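Local structure of pyruvate kinase (3GG8) at residues 295-308 with 333-345. The protein probably catalyses the last step of glycolysis, transferring the phosphoryl group of phosphoenolpyruvate to ADP to give pyruvate and ATP. Numbering follows the deposited sequence.
Sequences QKMMIAKCNVVGKP and VANAVLDGTDCVM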
# COMPACT_ATOMS: atom_id res chain seq x y z
N GLN C 295 -24.16 2.65 16.08
CA GLN C 295 -24.66 2.81 14.70
C GLN C 295 -23.52 2.53 13.70
O GLN C 295 -23.68 1.70 12.79
CB GLN C 295 -25.23 4.21 14.46
CG GLN C 295 -25.38 4.58 12.97
CD GLN C 295 -26.08 5.89 12.75
OE1 GLN C 295 -27.03 6.23 13.47
NE2 GLN C 295 -25.63 6.65 11.74
N LYS C 296 -22.40 3.23 13.90
CA LYS C 296 -21.22 3.13 13.05
C LYS C 296 -20.73 1.71 12.91
O LYS C 296 -20.44 1.26 11.80
CB LYS C 296 -20.07 3.97 13.63
CG LYS C 296 -20.03 5.36 13.09
CD LYS C 296 -18.77 6.13 13.58
CE LYS C 296 -18.45 7.31 12.63
NZ LYS C 296 -19.64 8.21 12.37
N MET C 297 -20.62 1.04 14.06
CA MET C 297 -20.18 -0.34 14.15
C MET C 297 -21.12 -1.28 13.42
O MET C 297 -20.67 -2.17 12.71
CB MET C 297 -20.01 -0.75 15.63
CG MET C 297 -19.84 -2.25 15.95
SD MET C 297 -21.33 -3.17 16.49
CE MET C 297 -21.82 -2.34 18.00
N MET C 298 -22.43 -1.09 13.59
CA MET C 298 -23.42 -1.98 13.00
C MET C 298 -23.53 -1.81 11.48
O MET C 298 -23.84 -2.76 10.76
CB MET C 298 -24.78 -1.78 13.64
CG MET C 298 -24.95 -2.50 14.98
SD MET C 298 -26.63 -2.39 15.62
CE MET C 298 -26.69 -0.65 16.07
N ILE C 299 -23.31 -0.58 11.02
CA ILE C 299 -23.35 -0.28 9.59
C ILE C 299 -22.11 -0.91 8.95
O ILE C 299 -22.21 -1.58 7.92
CB ILE C 299 -23.47 1.25 9.30
CG1 ILE C 299 -24.90 1.74 9.61
CG2 ILE C 299 -23.16 1.57 7.86
CD1 ILE C 299 -25.07 3.27 9.61
N ALA C 300 -20.96 -0.74 9.58
CA ALA C 300 -19.71 -1.29 9.07
C ALA C 300 -19.80 -2.81 8.91
O ALA C 300 -19.42 -3.35 7.88
CB ALA C 300 -18.57 -0.91 9.98
N LYS C 301 -20.33 -3.49 9.93
CA LYS C 301 -20.49 -4.94 9.95
C LYS C 301 -21.46 -5.45 8.88
O LYS C 301 -21.20 -6.48 8.24
CB LYS C 301 -20.96 -5.40 11.34
CG LYS C 301 -19.87 -5.33 12.41
CD LYS C 301 -20.46 -5.62 13.79
CE LYS C 301 -19.36 -5.72 14.85
NZ LYS C 301 -18.63 -6.99 14.73
N CYS C 302 -22.57 -4.74 8.70
CA CYS C 302 -23.48 -4.98 7.58
C CYS C 302 -22.79 -4.81 6.23
O CYS C 302 -22.94 -5.66 5.35
CB CYS C 302 -24.72 -4.08 7.67
SG CYS C 302 -25.80 -4.56 9.06
N ASN C 303 -22.06 -3.72 6.07
CA ASN C 303 -21.32 -3.46 4.84
C ASN C 303 -20.38 -4.62 4.50
O ASN C 303 -20.41 -5.13 3.38
CB ASN C 303 -20.48 -2.17 4.95
CG ASN C 303 -21.32 -0.89 4.89
OD1 ASN C 303 -20.80 0.19 5.19
ND2 ASN C 303 -22.61 -0.98 4.51
N VAL C 304 -19.58 -5.05 5.47
CA VAL C 304 -18.50 -6.01 5.25
C VAL C 304 -19.03 -7.37 4.77
O VAL C 304 -18.30 -8.14 4.11
CB VAL C 304 -17.62 -6.19 6.51
CG1 VAL C 304 -16.68 -7.36 6.36
CG2 VAL C 304 -16.81 -4.93 6.76
N VAL C 305 -20.29 -7.63 5.07
CA VAL C 305 -20.90 -8.91 4.81
C VAL C 305 -21.92 -8.80 3.66
O VAL C 305 -22.48 -9.81 3.20
CB VAL C 305 -21.48 -9.49 6.14
CG1 VAL C 305 -22.98 -9.22 6.30
CG2 VAL C 305 -21.11 -10.95 6.29
N GLY C 306 -22.14 -7.56 3.20
CA GLY C 306 -22.96 -7.27 2.03
C GLY C 306 -24.46 -7.34 2.23
O GLY C 306 -25.20 -7.62 1.29
N LYS C 307 -24.93 -7.08 3.45
CA LYS C 307 -26.36 -7.14 3.76
C LYS C 307 -26.89 -5.73 4.02
O LYS C 307 -26.22 -4.92 4.70
CB LYS C 307 -26.59 -8.06 4.97
CG LYS C 307 -26.36 -9.56 4.69
CD LYS C 307 -26.72 -10.40 5.91
CE LYS C 307 -26.68 -11.90 5.63
NZ LYS C 307 -26.73 -12.72 6.89
N PRO C 308 -28.09 -5.41 3.49
CA PRO C 308 -28.57 -4.02 3.59
C PRO C 308 -28.81 -3.57 5.03
O PRO C 308 -29.31 -4.33 5.84
CB PRO C 308 -29.91 -4.06 2.85
CG PRO C 308 -30.31 -5.51 2.88
CD PRO C 308 -29.05 -6.27 2.78
N VAL C 333 -28.63 12.79 8.99
CA VAL C 333 -28.96 11.93 7.83
C VAL C 333 -27.74 11.72 6.93
O VAL C 333 -27.46 10.60 6.50
CB VAL C 333 -30.12 12.52 7.00
CG1 VAL C 333 -30.28 11.79 5.66
CG2 VAL C 333 -31.40 12.48 7.79
N ALA C 334 -27.01 12.80 6.67
CA ALA C 334 -25.81 12.76 5.85
C ALA C 334 -24.73 11.84 6.43
O ALA C 334 -24.09 11.07 5.71
CB ALA C 334 -25.26 14.16 5.65
N ASN C 335 -24.53 11.94 7.75
CA ASN C 335 -23.55 11.09 8.40
C ASN C 335 -23.91 9.60 8.33
O ASN C 335 -23.02 8.78 8.23
CB ASN C 335 -23.16 11.60 9.79
CG ASN C 335 -22.10 12.71 9.72
OD1 ASN C 335 -20.93 12.46 9.40
ND2 ASN C 335 -22.52 13.95 10.00
N ALA C 336 -25.20 9.25 8.35
CA ALA C 336 -25.61 7.85 8.20
C ALA C 336 -25.19 7.32 6.82
O ALA C 336 -24.67 6.21 6.72
CB ALA C 336 -27.12 7.69 8.39
N VAL C 337 -25.42 8.14 5.78
CA VAL C 337 -24.95 7.84 4.42
C VAL C 337 -23.43 7.65 4.39
O VAL C 337 -22.93 6.69 3.80
CB VAL C 337 -25.41 8.93 3.40
CG1 VAL C 337 -24.80 8.70 2.02
CG2 VAL C 337 -26.94 8.98 3.31
N LEU C 338 -22.71 8.54 5.07
CA LEU C 338 -21.26 8.48 5.10
C LEU C 338 -20.73 7.34 5.96
O LEU C 338 -19.62 6.87 5.74
CB LEU C 338 -20.66 9.81 5.56
CG LEU C 338 -20.74 10.90 4.49
CD1 LEU C 338 -20.57 12.25 5.12
CD2 LEU C 338 -19.71 10.66 3.40
N ASP C 339 -21.52 6.92 6.94
CA ASP C 339 -21.23 5.74 7.75
C ASP C 339 -21.30 4.50 6.84
O ASP C 339 -20.63 3.50 7.10
CB ASP C 339 -22.27 5.57 8.86
CG ASP C 339 -21.96 6.37 10.12
OD1 ASP C 339 -20.98 7.17 10.12
OD2 ASP C 339 -22.71 6.18 11.12
N GLY C 340 -22.15 4.58 5.81
CA GLY C 340 -22.26 3.52 4.81
C GLY C 340 -23.64 2.90 4.67
O GLY C 340 -23.78 1.80 4.15
N THR C 341 -24.67 3.61 5.12
CA THR C 341 -26.01 3.03 5.18
C THR C 341 -26.60 2.74 3.79
O THR C 341 -26.37 3.50 2.85
CB THR C 341 -27.00 3.92 6.01
OG1 THR C 341 -28.14 3.14 6.39
CG2 THR C 341 -27.45 5.15 5.20
N ASP C 342 -27.35 1.65 3.68
CA ASP C 342 -28.01 1.31 2.43
C ASP C 342 -29.27 2.12 2.28
O ASP C 342 -29.55 2.61 1.18
CB ASP C 342 -28.34 -0.19 2.36
CG ASP C 342 -27.11 -1.05 2.12
OD1 ASP C 342 -26.72 -1.23 0.94
OD2 ASP C 342 -26.51 -1.52 3.11
N CYS C 343 -30.02 2.23 3.39
CA CYS C 343 -31.30 2.95 3.44
C CYS C 343 -31.36 3.98 4.57
O CYS C 343 -30.74 3.82 5.63
CB CYS C 343 -32.48 1.99 3.63
SG CYS C 343 -32.58 0.63 2.45
N VAL C 344 -32.11 5.04 4.30
CA VAL C 344 -32.52 6.00 5.31
C VAL C 344 -34.05 5.95 5.40
O VAL C 344 -34.73 5.76 4.38
CB VAL C 344 -31.98 7.42 4.99
CG1 VAL C 344 -30.50 7.52 5.33
CG2 VAL C 344 -32.22 7.78 3.51
N MET C 345 -34.60 6.07 6.60
CA MET C 345 -36.02 5.83 6.80
C MET C 345 -36.74 7.02 7.41
O MET C 345 -36.23 7.65 8.35
CB MET C 345 -36.25 4.60 7.67
CG MET C 345 -37.71 4.20 7.79
SD MET C 345 -37.86 2.75 8.82
CE MET C 345 -38.41 3.44 10.36
O HOH W 1 -19.51 3.02 9.58
O HOH W 2 -24.59 -2.95 4.00
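Asp339, in the last turn of helix 327-339, is gripped by two residues of helix 288-305. Lys296 NZ forms a salt bridge with Asp339 OD1 (2.8 Å), arriving on the syn side; its long, flexible chain, bent at the last torsion (chi4 52°), spans the partly exposed solvent side, where it also packs on Leu338 of a second subunit. Gln295 NE2 donates to Asp339 OD2 (3.0 Å) from above the carboxylate plane, while its OE1 is held by Arg279. The packing is tight one turn on: Ile299 sets CD1 against Asp339 CB (3.7 Å) and CG2 against Gly340. Glycine suits this place, having positive phi and no side chain where Ile299 CG2 and Asn303 lie close; it closes the helix in a Schellman motif. Asn303 ND2 donates to Gly340 O at 3.0 Å, nearly straight (161°). Water bridges the flanks: one joins the carbonyls of Lys296 and Asp339, another, among buried residues, links Asn303 ND2, Lys307 O and Asp342 OD2, which also accepts from Val309 N. Beyond Pro308, which packs on Asp342, strand 309-312 runs beside strand 343-346 in the TIM barrel. Outside it, the helices thus meet through Ile299, flanked by directional polar bonds, and Lys296 and the Gln295 amide probably stabilise Asp339 as the carboxylate.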